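Local coordinates for choloylglycine hydrolase (Clostridium perfringens, PDB 2RLC), which hydrolyses the amide bond of glycine- and taurine-conjugated bile salts, releasing free bile acids, and can also join cholate to taurine, at residues F15-D20 / Y277-C282; P83-Y88 / N174-D179; T140-I145 / V154-K159. All blocks are in the same frame, centred on the assembly; numbering follows the deposited sequence.

Interaction 1 (F15-D20 / Y277-C282); sequences FGRNMD and YTSCMC. With CHD (cholic acid), chain D.
The hydroxyl OG1 of Thr278 donates to OD1 of Asn18 across 2.7 Å, tilted 29° from the plane of the amide carbonyl; the two side chains lie alongside each other and point the same way. Between the strands, Phe15 with Met281 and Arg17 with Ser279 form hydrogen-bonded antiparallel pairs, and Gly16 with Cys280 and Asn18 with Thr278 non-hydrogen-bonded ones. On the face that carries Arg17, Met19 and Tyr277, CB of selenomethionine Met19 sits over the Tyr277 ring, 3.6 Å from its centroid, a CH-pi contact. The Met19 side chain curls back (chi2 64°) and lays its CE over the centre of the Arg17 guanidinium. Arg17 folds too (chi3 59°), and its NE bonds Asn18 O at 3.0 Å from above the carbonyl plane. Arg17, which binds deoxycholate, and Met19 line the cholate pocket: Arg17 NH2 stands 2.9 Å from cholate O26 and bonds Gly79 O, while NH1 makes a salt bridge with Asp68, to which Tyr277 OH and Ser279 OG also bond. These strands are central in the six-stranded antiparallel sheet of the Ntn-hydrolase fold: 3-7 and 287-292 flank them, and helix 248-256 packs on Thr278 and Cys280.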
loop_
_atom_site.group_PDB
_atom_site.type_symbol
_atom_site.label_atom_id
_atom_site.label_comp_id
_atom_site.label_asym_id
_atom_site.label_seq_id
_atom_site.Cartn_x
_atom_site.Cartn_y
_atom_site.Cartn_z
ATOM N N PHE A 15 -22.140 -21.289 -3.255
ATOM C CA PHE A 15 -20.754 -21.605 -3.557
ATOM C C PHE A 15 -20.497 -21.331 -5.026
ATOM O O PHE A 15 -21.293 -21.710 -5.883
ATOM C CB PHE A 15 -20.429 -23.064 -3.211
ATOM C CG PHE A 15 -19.057 -23.498 -3.638
ATOM C CD1 PHE A 15 -17.919 -22.973 -3.027
ATOM C CD2 PHE A 15 -18.897 -24.438 -4.652
ATOM C CE1 PHE A 15 -16.643 -23.378 -3.426
ATOM C CE2 PHE A 15 -17.630 -24.850 -5.055
ATOM C CZ PHE A 15 -16.500 -24.320 -4.445
ATOM N N GLY A 16 -19.394 -20.655 -5.314
ATOM C CA GLY A 16 -19.076 -20.310 -6.691
ATOM C C GLY A 16 -17.729 -19.655 -6.860
ATOM O O GLY A 16 -16.876 -19.715 -5.970
ATOM N N ARG A 17 -17.548 -19.016 -8.012
ATOM C CA ARG A 17 -16.242 -18.518 -8.405
ATOM C C ARG A 17 -16.300 -17.502 -9.530
ATOM O O ARG A 17 -17.253 -17.479 -10.320
ATOM C CB ARG A 17 -15.348 -19.690 -8.836
ATOM C CG ARG A 17 -15.924 -20.555 -9.974
ATOM C CD ARG A 17 -15.429 -20.114 -11.358
ATOM N NE ARG A 17 -13.972 -20.184 -11.459
ATOM C CZ ARG A 17 -13.282 -21.309 -11.626
ATOM N NH1 ARG A 17 -13.908 -22.474 -11.725
ATOM N NH2 ARG A 17 -11.958 -21.269 -11.700
ATOM N N ASN A 18 -15.267 -16.667 -9.579
ATOM C CA ASN A 18 -14.897 -15.923 -10.770
ATOM C C ASN A 18 -13.975 -16.795 -11.607
ATOM O O ASN A 18 -13.035 -17.394 -11.075
ATOM C CB ASN A 18 -14.133 -14.653 -10.393
ATOM C CG ASN A 18 -15.040 -13.519 -9.958
ATOM O OD1 ASN A 18 -16.250 -13.550 -10.168
ATOM N ND2 ASN A 18 -14.443 -12.494 -9.362
HETATM N N MSE A 19 -14.247 -16.863 -12.907
HETATM C CA MSE A 19 -13.344 -17.492 -13.862
HETATM C C MSE A 19 -12.528 -16.396 -14.531
HETATM O O MSE A 19 -13.067 -15.613 -15.311
HETATM C CB MSE A 19 -14.128 -18.285 -14.910
HETATM C CG MSE A 19 -13.301 -18.755 -16.113
HETATM SE SE MSE A 19 -11.908 -20.008 -15.601
HETATM C CE MSE A 19 -13.043 -21.461 -15.013
ATOM N N ASP A 20 -11.236 -16.346 -14.213
ATOM C CA ASP A 20 -10.343 -15.316 -14.738
ATOM C C ASP A 20 -9.344 -15.917 -15.721
ATOM O O ASP A 20 -8.318 -16.464 -15.312
ATOM C CB ASP A 20 -9.591 -14.614 -13.595
ATOM C CG ASP A 20 -10.517 -14.088 -12.507
ATOM O OD1 ASP A 20 -11.700 -13.800 -12.801
ATOM O OD2 ASP A 20 -10.051 -13.956 -11.356
ATOM N N TYR A 277 -16.548 -15.263 -16.510
ATOM C CA TYR A 277 -17.839 -15.503 -15.882
ATOM C C TYR A 277 -17.757 -15.558 -14.365
ATOM O O TYR A 277 -16.682 -15.749 -13.782
ATOM C CB TYR A 277 -18.530 -16.757 -16.457
ATOM C CG TYR A 277 -17.972 -18.102 -16.033
ATOM C CD1 TYR A 277 -18.358 -18.697 -14.824
ATOM C CD2 TYR A 277 -17.101 -18.806 -16.862
ATOM C CE1 TYR A 277 -17.863 -19.942 -14.443
ATOM C CE2 TYR A 277 -16.607 -20.054 -16.492
ATOM C CZ TYR A 277 -16.984 -20.611 -15.283
ATOM O OH TYR A 277 -16.485 -21.844 -14.931
ATOM N N THR A 278 -18.912 -15.367 -13.738
ATOM C CA THR A 278 -19.069 -15.547 -12.307
ATOM C C THR A 278 -20.217 -16.516 -12.082
ATOM O O THR A 278 -21.343 -16.262 -12.518
ATOM C CB THR A 278 -19.365 -14.210 -11.592
ATOM O OG1 THR A 278 -18.296 -13.288 -11.835
ATOM C CG2 THR A 278 -19.515 -14.427 -10.087
ATOM N N SER A 279 -19.928 -17.629 -11.412
ATOM C CA SER A 279 -20.951 -18.610 -11.084
ATOM C C SER A 279 -21.281 -18.581 -9.603
ATOM O O SER A 279 -20.426 -18.283 -8.769
ATOM C CB SER A 279 -20.525 -20.019 -11.500
ATOM O OG SER A 279 -19.363 -20.439 -10.807
ATOM N N CYS A 280 -22.537 -18.875 -9.298
ATOM C CA CYS A 280 -22.997 -19.022 -7.928
ATOM C C CYS A 280 -23.984 -20.178 -7.843
ATOM O O CYS A 280 -25.037 -20.159 -8.482
ATOM C CB CYS A 280 -23.646 -17.731 -7.435
ATOM S SG CYS A 280 -24.221 -17.844 -5.734
HETATM N N MSE A 281 -23.634 -21.185 -7.052
HETATM C CA MSE A 281 -24.465 -22.369 -6.909
HETATM C C MSE A 281 -25.244 -22.338 -5.605
HETATM O O MSE A 281 -24.660 -22.230 -4.524
HETATM C CB MSE A 281 -23.603 -23.628 -6.982
HETATM C CG MSE A 281 -22.874 -23.785 -8.304
HETATM SE SE MSE A 281 -21.507 -25.151 -8.226
HETATM C CE MSE A 281 -19.935 -23.993 -8.185
ATOM N N CYS A 282 -26.565 -22.409 -5.715
ATOM C CA CYS A 282 -27.418 -22.572 -4.548
ATOM C C CYS A 282 -27.493 -24.064 -4.252
ATOM O O CYS A 282 -28.305 -24.790 -4.838
ATOM C CB CYS A 282 -28.806 -21.981 -4.791
ATOM S SG CYS A 282 -29.871 -22.071 -3.344
HETATM C C1 CHD D . -8.670 -28.164 -23.051
HETATM C C2 CHD D . -7.322 -27.443 -23.111
HETATM C C3 CHD D . -6.165 -28.429 -23.013
HETATM O O3 CHD D . -4.938 -27.701 -22.929
HETATM C C4 CHD D . -6.307 -29.306 -21.771
HETATM C C5 CHD D . -7.689 -29.969 -21.615
HETATM C C6 CHD D . -7.736 -30.750 -20.293
HETATM C C7 CHD D . -7.955 -29.886 -19.044
HETATM O O7 CHD D . -6.713 -29.262 -18.685
HETATM C C8 CHD D . -9.080 -28.846 -19.201
HETATM C C9 CHD D . -9.000 -28.080 -20.541
HETATM C C10 CHD D . -8.877 -28.997 -21.778
HETATM C C11 CHD D . -10.101 -27.003 -20.657
HETATM C C12 CHD D . -10.150 -26.050 -19.452
HETATM O O12 CHD D . -8.998 -25.193 -19.472
HETATM C C13 CHD D . -10.252 -26.813 -18.118
HETATM C C14 CHD D . -9.088 -27.803 -18.073
HETATM C C15 CHD D . -8.983 -28.285 -16.621
HETATM C C16 CHD D . -9.535 -27.087 -15.822
HETATM C C17 CHD D . -9.911 -26.010 -16.858
HETATM C C18 CHD D . -11.625 -27.492 -17.999
HETATM C C19 CHD D . -10.158 -29.797 -22.021
HETATM C C20 CHD D . -10.933 -24.990 -16.313
HETATM C C21 CHD D . -11.266 -23.869 -17.298
HETATM C C22 CHD D . -10.505 -24.378 -14.973
HETATM C C23 CHD D . -9.103 -23.758 -15.009
HETATM O O25 CHD D . -8.118 -21.625 -14.723
HETATM C C24 CHD D . -9.075 -22.370 -14.417
HETATM O O26 CHD D . -9.996 -22.017 -13.649
#

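Interaction 2 (P83-Y88 / N174-D179); sequences PVYVSY and NSPTFD. With GLY (glycine), chain E.
Pro83 and Ser175 come within 6.3 Å, CA to CA, and Tyr85 and Pro176 within 6.6 Å, where two non-strand pieces of chain run past each other, the second kinked by a cis peptide before Pro176. OG of Ser175 lies beside its own backbone N (chi1 -61°), which turns it to the carbonyl of Pro83; it donates there, with 2.6 Å between OG and Pro83 O, and arrives in the carbonyl plane on a lone pair. That oxygen has a second donor, Tyr85 N at 2.8 Å, which closes a classic gamma turn around Val84 (phi 75°). The Tyr85 ring lies beside Pro176, with Pro176 CB over one face, 4.2 Å from the centroid, and Ser175 CB coming in near the ring plane at the edge, 3.7 Å from Tyr85 CD2. Thr177, whose CG2 approaches Tyr85 CB, is the N-cap residue of helix 178-185. One residue before Ser175 the chain lies in the active site of the Ntn hydrolase: OD1 of Asn174 takes a weak 3.3 Å hydrogen bond from N of the product glycine and also accepts from Arg227 NH2 and from the backbone N of residue 1, the presumed nucleophile, here a cysteinesulfonic acid. ND2 of Asn174 bonds Asn81 O. A second subunit closes over this region, with its Leu209 packing on Pro83, Tyr85 and Pro176 and its Gln211 N bonding the glycine.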
loop_
_atom_site.group_PDB
_atom_site.type_symbol
_atom_site.label_atom_id
_atom_site.label_comp_id
_atom_site.label_asym_id
_atom_site.label_seq_id
_atom_site.Cartn_x
_atom_site.Cartn_y
_atom_site.Cartn_z
ATOM N N PRO A 83 -0.419 -22.350 -10.302
ATOM C CA PRO A 83 0.892 -22.545 -10.923
ATOM C C PRO A 83 2.050 -22.588 -9.922
ATOM O O PRO A 83 1.919 -22.104 -8.795
ATOM C CB PRO A 83 1.025 -21.327 -11.841
ATOM C CG PRO A 83 0.221 -20.264 -11.173
ATOM C CD PRO A 83 -0.896 -20.960 -10.440
ATOM N N VAL A 84 3.165 -23.189 -10.347
ATOM C CA VAL A 84 4.436 -23.223 -9.597
ATOM C C VAL A 84 4.465 -24.188 -8.407
ATOM O O VAL A 84 5.341 -25.055 -8.334
ATOM C CB VAL A 84 4.927 -21.796 -9.177
ATOM C CG1 VAL A 84 6.202 -21.872 -8.342
ATOM C CG2 VAL A 84 5.146 -20.919 -10.406
ATOM N N TYR A 85 3.518 -24.042 -7.482
ATOM C CA TYR A 85 3.534 -24.814 -6.235
ATOM C C TYR A 85 2.898 -26.199 -6.350
ATOM O O TYR A 85 3.071 -27.039 -5.462
ATOM C CB TYR A 85 2.891 -24.017 -5.093
ATOM C CG TYR A 85 3.669 -22.774 -4.721
ATOM C CD1 TYR A 85 4.698 -22.825 -3.780
ATOM C CD2 TYR A 85 3.382 -21.547 -5.318
ATOM C CE1 TYR A 85 5.422 -21.681 -3.442
ATOM C CE2 TYR A 85 4.095 -20.403 -4.987
ATOM C CZ TYR A 85 5.111 -20.474 -4.049
ATOM O OH TYR A 85 5.814 -19.336 -3.726
ATOM N N VAL A 86 2.171 -26.433 -7.438
ATOM C CA VAL A 86 1.546 -27.731 -7.690
ATOM C C VAL A 86 2.585 -28.747 -8.183
ATOM O O VAL A 86 3.610 -28.368 -8.758
ATOM C CB VAL A 86 0.365 -27.612 -8.695
ATOM C CG1 VAL A 86 0.863 -27.576 -10.137
ATOM C CG2 VAL A 86 -0.639 -28.740 -8.492
ATOM N N SER A 87 2.317 -30.028 -7.938
ATOM C CA SER A 87 3.160 -31.112 -8.440
ATOM C C SER A 87 2.388 -32.423 -8.526
ATOM O O SER A 87 2.105 -33.056 -7.505
ATOM C CB SER A 87 4.404 -31.294 -7.568
ATOM O OG SER A 87 5.240 -32.314 -8.086
ATOM N N TYR A 88 2.059 -32.823 -9.750
ATOM C CA TYR A 88 1.369 -34.086 -9.991
ATOM C C TYR A 88 2.367 -35.197 -10.285
ATOM O O TYR A 88 3.453 -34.941 -10.812
ATOM C CB TYR A 88 0.407 -33.960 -11.173
ATOM C CG TYR A 88 -0.546 -32.787 -11.109
ATOM C CD1 TYR A 88 -1.507 -32.697 -10.101
ATOM C CD2 TYR A 88 -0.501 -31.778 -12.071
ATOM C CE1 TYR A 88 -2.393 -31.625 -10.046
ATOM C CE2 TYR A 88 -1.383 -30.702 -12.026
ATOM C CZ TYR A 88 -2.326 -30.635 -11.013
ATOM O OH TYR A 88 -3.198 -29.574 -10.962
ATOM N N ASN A 174 -5.415 -18.208 -5.980
ATOM C CA ASN A 174 -4.402 -18.997 -6.663
ATOM C C ASN A 174 -3.166 -19.152 -5.777
ATOM O O ASN A 174 -3.284 -19.149 -4.551
ATOM C CB ASN A 174 -4.064 -18.366 -8.017
ATOM C CG ASN A 174 -5.305 -17.987 -8.816
ATOM O OD1 ASN A 174 -5.637 -16.809 -8.946
ATOM N ND2 ASN A 174 -6.005 -18.990 -9.336
ATOM N N SER A 175 -1.997 -19.300 -6.393
ATOM C CA SER A 175 -0.734 -19.438 -5.664
ATOM C C SER A 175 -0.407 -18.201 -4.819
ATOM O O SER A 175 -0.815 -17.089 -5.172
ATOM C CB SER A 175 0.400 -19.740 -6.642
ATOM O OG SER A 175 0.139 -20.950 -7.325
ATOM N N PRO A 176 0.337 -18.380 -3.703
ATOM C CA PRO A 176 0.921 -19.613 -3.157
ATOM C C PRO A 176 -0.081 -20.555 -2.477
ATOM O O PRO A 176 -1.296 -20.425 -2.665
ATOM C CB PRO A 176 1.945 -19.094 -2.129
ATOM C CG PRO A 176 2.011 -17.605 -2.325
ATOM C CD PRO A 176 0.683 -17.221 -2.866
ATOM N N THR A 177 0.447 -21.503 -1.702
ATOM C CA THR A 177 -0.355 -22.512 -1.003
ATOM C C THR A 177 -1.364 -21.885 -0.043
ATOM O O THR A 177 -1.196 -20.741 0.390
ATOM C CB THR A 177 0.538 -23.500 -0.219
ATOM O OG1 THR A 177 1.294 -22.788 0.769
ATOM C CG2 THR A 177 1.487 -24.238 -1.156
ATOM N N PHE A 178 -2.408 -22.641 0.288
ATOM C CA PHE A 178 -3.499 -22.132 1.111
ATOM C C PHE A 178 -3.035 -21.600 2.465
ATOM O O PHE A 178 -3.472 -20.530 2.894
ATOM C CB PHE A 178 -4.592 -23.190 1.294
ATOM C CG PHE A 178 -5.794 -22.686 2.042
ATOM C CD1 PHE A 178 -6.659 -21.764 1.455
ATOM C CD2 PHE A 178 -6.056 -23.123 3.335
ATOM C CE1 PHE A 178 -7.764 -21.290 2.143
ATOM C CE2 PHE A 178 -7.163 -22.659 4.032
ATOM C CZ PHE A 178 -8.017 -21.740 3.436
ATOM N N ASP A 179 -2.146 -22.343 3.122
ATOM C CA ASP A 179 -1.612 -21.947 4.429
ATOM C C ASP A 179 -0.829 -20.634 4.373
ATOM O O ASP A 179 -0.782 -19.901 5.362
ATOM C CB ASP A 179 -0.756 -23.068 5.038
ATOM C CG ASP A 179 0.406 -23.471 4.149
ATOM O OD1 ASP A 179 0.166 -23.910 3.004
ATOM O OD2 ASP A 179 1.566 -23.360 4.602
HETATM N N GLY E . -5.761 -15.998 -12.164
HETATM C CA GLY E . -4.870 -17.137 -12.274
HETATM C C GLY E . -3.432 -16.751 -12.037
HETATM O O GLY E . -2.988 -15.722 -12.592
HETATM O OXT GLY E . -2.743 -17.481 -11.293
#

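Interaction 3 (T140-I145 / V154-K159). With CHD (cholic acid), chain D.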
loop_
_atom_site.group_PDB
_atom_site.type_symbol
_atom_site.label_atom_id
_atom_site.label_comp_id
_atom_site.label_asym_id
_atom_site.label_seq_id
_atom_site.Cartn_x
_atom_site.Cartn_y
_atom_site.Cartn_z
ATOM N N THR A 140 -2.500 -26.533 -14.375
ATOM C CA THR A 140 -2.087 -26.533 -12.975
ATOM C C THR A 140 -3.257 -26.061 -12.114
ATOM O O THR A 140 -3.732 -24.933 -12.266
ATOM C CB THR A 140 -0.857 -25.625 -12.744
ATOM O OG1 THR A 140 -1.155 -24.286 -13.164
ATOM C CG2 THR A 140 0.353 -26.144 -13.521
ATOM N N LEU A 141 -3.726 -26.933 -11.221
ATOM C CA LEU A 141 -4.962 -26.680 -10.481
ATOM C C LEU A 141 -4.899 -26.987 -8.990
ATOM O O LEU A 141 -4.114 -27.825 -8.538
ATOM C CB LEU A 141 -6.119 -27.489 -11.080
ATOM C CG LEU A 141 -6.589 -27.232 -12.513
ATOM C CD1 LEU A 141 -7.570 -28.317 -12.924
ATOM C CD2 LEU A 141 -7.218 -25.854 -12.650
ATOM N N HIS A 142 -5.736 -26.276 -8.242
ATOM C CA HIS A 142 -6.153 -26.690 -6.910
ATOM C C HIS A 142 -7.665 -26.497 -6.801
ATOM O O HIS A 142 -8.267 -25.787 -7.616
ATOM C CB HIS A 142 -5.350 -25.983 -5.801
ATOM C CG HIS A 142 -5.603 -24.510 -5.677
ATOM N ND1 HIS A 142 -6.054 -23.728 -6.719
ATOM C CD2 HIS A 142 -5.418 -23.668 -4.631
ATOM C CE1 HIS A 142 -6.163 -22.476 -6.313
ATOM N NE2 HIS A 142 -5.781 -22.412 -5.051
ATOM N N TRP A 143 -8.284 -27.155 -5.829
ATOM C CA TRP A 143 -9.740 -27.222 -5.778
ATOM C C TRP A 143 -10.314 -26.764 -4.451
ATOM O O TRP A 143 -9.712 -26.968 -3.396
ATOM C CB TRP A 143 -10.228 -28.644 -6.076
ATOM C CG TRP A 143 -9.875 -29.132 -7.451
ATOM C CD1 TRP A 143 -10.671 -29.102 -8.559
ATOM C CD2 TRP A 143 -8.635 -29.724 -7.862
ATOM N NE1 TRP A 143 -10.004 -29.635 -9.637
ATOM C CE2 TRP A 143 -8.753 -30.026 -9.238
ATOM C CE3 TRP A 143 -7.440 -30.034 -7.200
ATOM C CZ2 TRP A 143 -7.716 -30.621 -9.968
ATOM C CZ3 TRP A 143 -6.407 -30.622 -7.927
ATOM C CH2 TRP A 143 -6.556 -30.911 -9.298
HETATM N N MSE A 144 -11.484 -26.140 -4.523
HETATM C CA MSE A 144 -12.276 -25.850 -3.338
HETATM C C MSE A 144 -13.551 -26.673 -3.396
HETATM O O MSE A 144 -14.233 -26.710 -4.421
HETATM C CB MSE A 144 -12.594 -24.358 -3.236
HETATM C CG MSE A 144 -13.288 -23.970 -1.943
HETATM SE SE MSE A 144 -13.410 -22.042 -1.741
HETATM C CE MSE A 144 -14.741 -21.962 -0.333
ATOM N N ILE A 145 -13.854 -27.349 -2.295
ATOM C CA ILE A 145 -15.033 -28.205 -2.209
ATOM C C ILE A 145 -15.877 -27.729 -1.030
ATOM O O ILE A 145 -15.344 -27.411 0.033
ATOM C CB ILE A 145 -14.640 -29.701 -2.042
ATOM C CG1 ILE A 145 -13.716 -30.145 -3.185
ATOM C CG2 ILE A 145 -15.879 -30.588 -1.980
ATOM C CD1 ILE A 145 -12.973 -31.445 -2.931
ATOM N N VAL A 154 -9.999 -27.235 0.995
ATOM C CA VAL A 154 -9.116 -26.887 -0.117
ATOM C C VAL A 154 -8.168 -28.053 -0.386
ATOM O O VAL A 154 -7.532 -28.569 0.535
ATOM C CB VAL A 154 -8.312 -25.592 0.175
ATOM C CG1 VAL A 154 -7.225 -25.360 -0.881
ATOM C CG2 VAL A 154 -9.248 -24.389 0.256
ATOM N N VAL A 155 -8.084 -28.454 -1.651
ATOM C CA VAL A 155 -7.267 -29.593 -2.060
ATOM C C VAL A 155 -6.075 -29.118 -2.888
ATOM O O VAL A 155 -6.245 -28.566 -3.979
ATOM C CB VAL A 155 -8.102 -30.619 -2.874
ATOM C CG1 VAL A 155 -7.262 -31.829 -3.259
ATOM C CG2 VAL A 155 -9.330 -31.048 -2.091
ATOM N N GLU A 156 -4.872 -29.339 -2.362
ATOM C CA GLU A 156 -3.644 -28.926 -3.033
ATOM C C GLU A 156 -2.609 -30.049 -3.056
ATOM O O GLU A 156 -2.142 -30.495 -2.009
ATOM C CB GLU A 156 -3.060 -27.668 -2.377
ATOM C CG GLU A 156 -3.862 -26.398 -2.672
ATOM C CD GLU A 156 -3.375 -25.165 -1.924
ATOM O OE1 GLU A 156 -2.405 -25.262 -1.138
ATOM O OE2 GLU A 156 -3.978 -24.088 -2.124
ATOM N N GLN A 157 -2.273 -30.504 -4.261
ATOM C CA GLN A 157 -1.259 -31.536 -4.447
ATOM C C GLN A 157 0.118 -30.899 -4.603
ATOM O O GLN A 157 0.377 -30.179 -5.571
ATOM C CB GLN A 157 -1.593 -32.405 -5.668
ATOM C CG GLN A 157 -0.610 -33.546 -5.928
ATOM C CD GLN A 157 -0.833 -34.741 -5.026
ATOM O OE1 GLN A 157 -0.045 -35.003 -4.117
ATOM N NE2 GLN A 157 -1.911 -35.471 -5.270
ATOM N N THR A 158 0.988 -31.163 -3.633
ATOM C CA THR A 158 2.385 -30.735 -3.692
ATOM C C THR A 158 3.291 -31.942 -3.948
ATOM O O THR A 158 2.805 -33.059 -4.147
ATOM C CB THR A 158 2.821 -30.018 -2.391
ATOM O OG1 THR A 158 2.649 -30.898 -1.273
ATOM C CG2 THR A 158 2.008 -28.742 -2.172
ATOM N N LYS A 159 4.603 -31.712 -3.950
ATOM C CA LYS A 159 5.587 -32.785 -4.118
ATOM C C LYS A 159 5.518 -33.806 -2.984
ATOM O O LYS A 159 5.567 -35.014 -3.223
ATOM C CB LYS A 159 7.003 -32.209 -4.211
ATOM C CG LYS A 159 7.310 -31.514 -5.524
ATOM C CD LYS A 159 8.717 -30.944 -5.545
ATOM C CE LYS A 159 8.993 -30.228 -6.859
ATOM N NZ LYS A 159 10.359 -29.642 -6.899
HETATM C C1 CHD D . -8.670 -28.164 -23.051
HETATM C C2 CHD D . -7.322 -27.443 -23.111
HETATM C C3 CHD D . -6.165 -28.429 -23.013
HETATM O O3 CHD D . -4.938 -27.701 -22.929
HETATM C C4 CHD D . -6.307 -29.306 -21.771
HETATM C C5 CHD D . -7.689 -29.969 -21.615
HETATM C C6 CHD D . -7.736 -30.750 -20.293
HETATM C C7 CHD D . -7.955 -29.886 -19.044
HETATM O O7 CHD D . -6.713 -29.262 -18.685
HETATM C C8 CHD D . -9.080 -28.846 -19.201
HETATM C C9 CHD D . -9.000 -28.080 -20.541
HETATM C C10 CHD D . -8.877 -28.997 -21.778
HETATM C C11 CHD D . -10.101 -27.003 -20.657
HETATM C C12 CHD D . -10.150 -26.050 -19.452
HETATM O O12 CHD D . -8.998 -25.193 -19.472
HETATM C C13 CHD D . -10.252 -26.813 -18.118
HETATM C C14 CHD D . -9.088 -27.803 -18.073
HETATM C C15 CHD D . -8.983 -28.285 -16.621
HETATM C C16 CHD D . -9.535 -27.087 -15.822
HETATM C C17 CHD D . -9.911 -26.010 -16.858
HETATM C C18 CHD D . -11.625 -27.492 -17.999
HETATM C C19 CHD D . -10.158 -29.797 -22.021
HETATM C C20 CHD D . -10.933 -24.990 -16.313
HETATM C C21 CHD D . -11.266 -23.869 -17.298
HETATM C C22 CHD D . -10.505 -24.378 -14.973
HETATM C C23 CHD D . -9.103 -23.758 -15.009
HETATM O O25 CHD D . -8.118 -21.625 -14.723
HETATM C C24 CHD D . -9.075 -22.370 -14.417
HETATM O O26 CHD D . -9.996 -22.017 -13.649
HETATM O O HOH W 1 -3.415 -29.393 -6.490
#
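His142 and Glu156 lie alongside each other and point the same way, their imidazole and carboxylate planes 32° apart. OE2 of Glu156 comes to the edge of the ring, near its plane, only 2.9 Å from His142 CD2, and the aliphatic part of the glutamate follows, with CG 3.5 Å from His142 CB. The glutamate chain is stretched out beyond CG (chi2 174°), which carries its carboxylate along the ring. Each polar group has its main partner outside the pair: His142 ND1 bonds Leu80 O, and Glu156 OE1 bonds Phe178 N in the first turn of helix 178-185, whose N-terminal end would be expected to favour a negative charge. The imidazole also stacks on Phe82. The two strands, 141-146 and 152-157, form a beta hairpin within the antiparallel sheet that also holds 76-81 and 162-166, and Trp143 and Val155 form a hydrogen-bonded pair through Trp143 N to Val155 O and a tighter 2.8 Å bond from Val155 N to Trp143 O. On the face of that pair the side chains meet CB to CB, Ile145 slants across Val155 with its CD1 3.8 Å from Val155 CG2, and the indole turns an edge to Val155 O. Leu141 CB lies over one face of the indole, while the leucine methyls CD1 and CD2 touch cholate at C16 and C23, both at 3.7 Å. Where the strands part beyond His142, a water takes over: it donates to Leu141 O and accepts from Gln157 N, 2.7 Å from each.

Along the chain the contacts enclose one another: the hairpin of interaction 3 falls between the two segments of interaction 2, and both lie within the long excursion between 15-20 and 277-282. Interaction 1 belongs to the six-stranded sheet, interaction 3 to the sheet that also holds 76-81 and 162-166; their centres are about 18 Å apart, yet they meet where Phe15 CZ packs 3.3 Å from Met144 O. Interactions 2 and 3 are neighbours, with centres about 7 Å apart, tied by a hydrogen bond between Leu141 N and Tyr88 OH. Together they border a shared active site: interactions 1 and 3 touch cholate, and interaction 2 touches glycine, the two products of glycocholate hydrolysis.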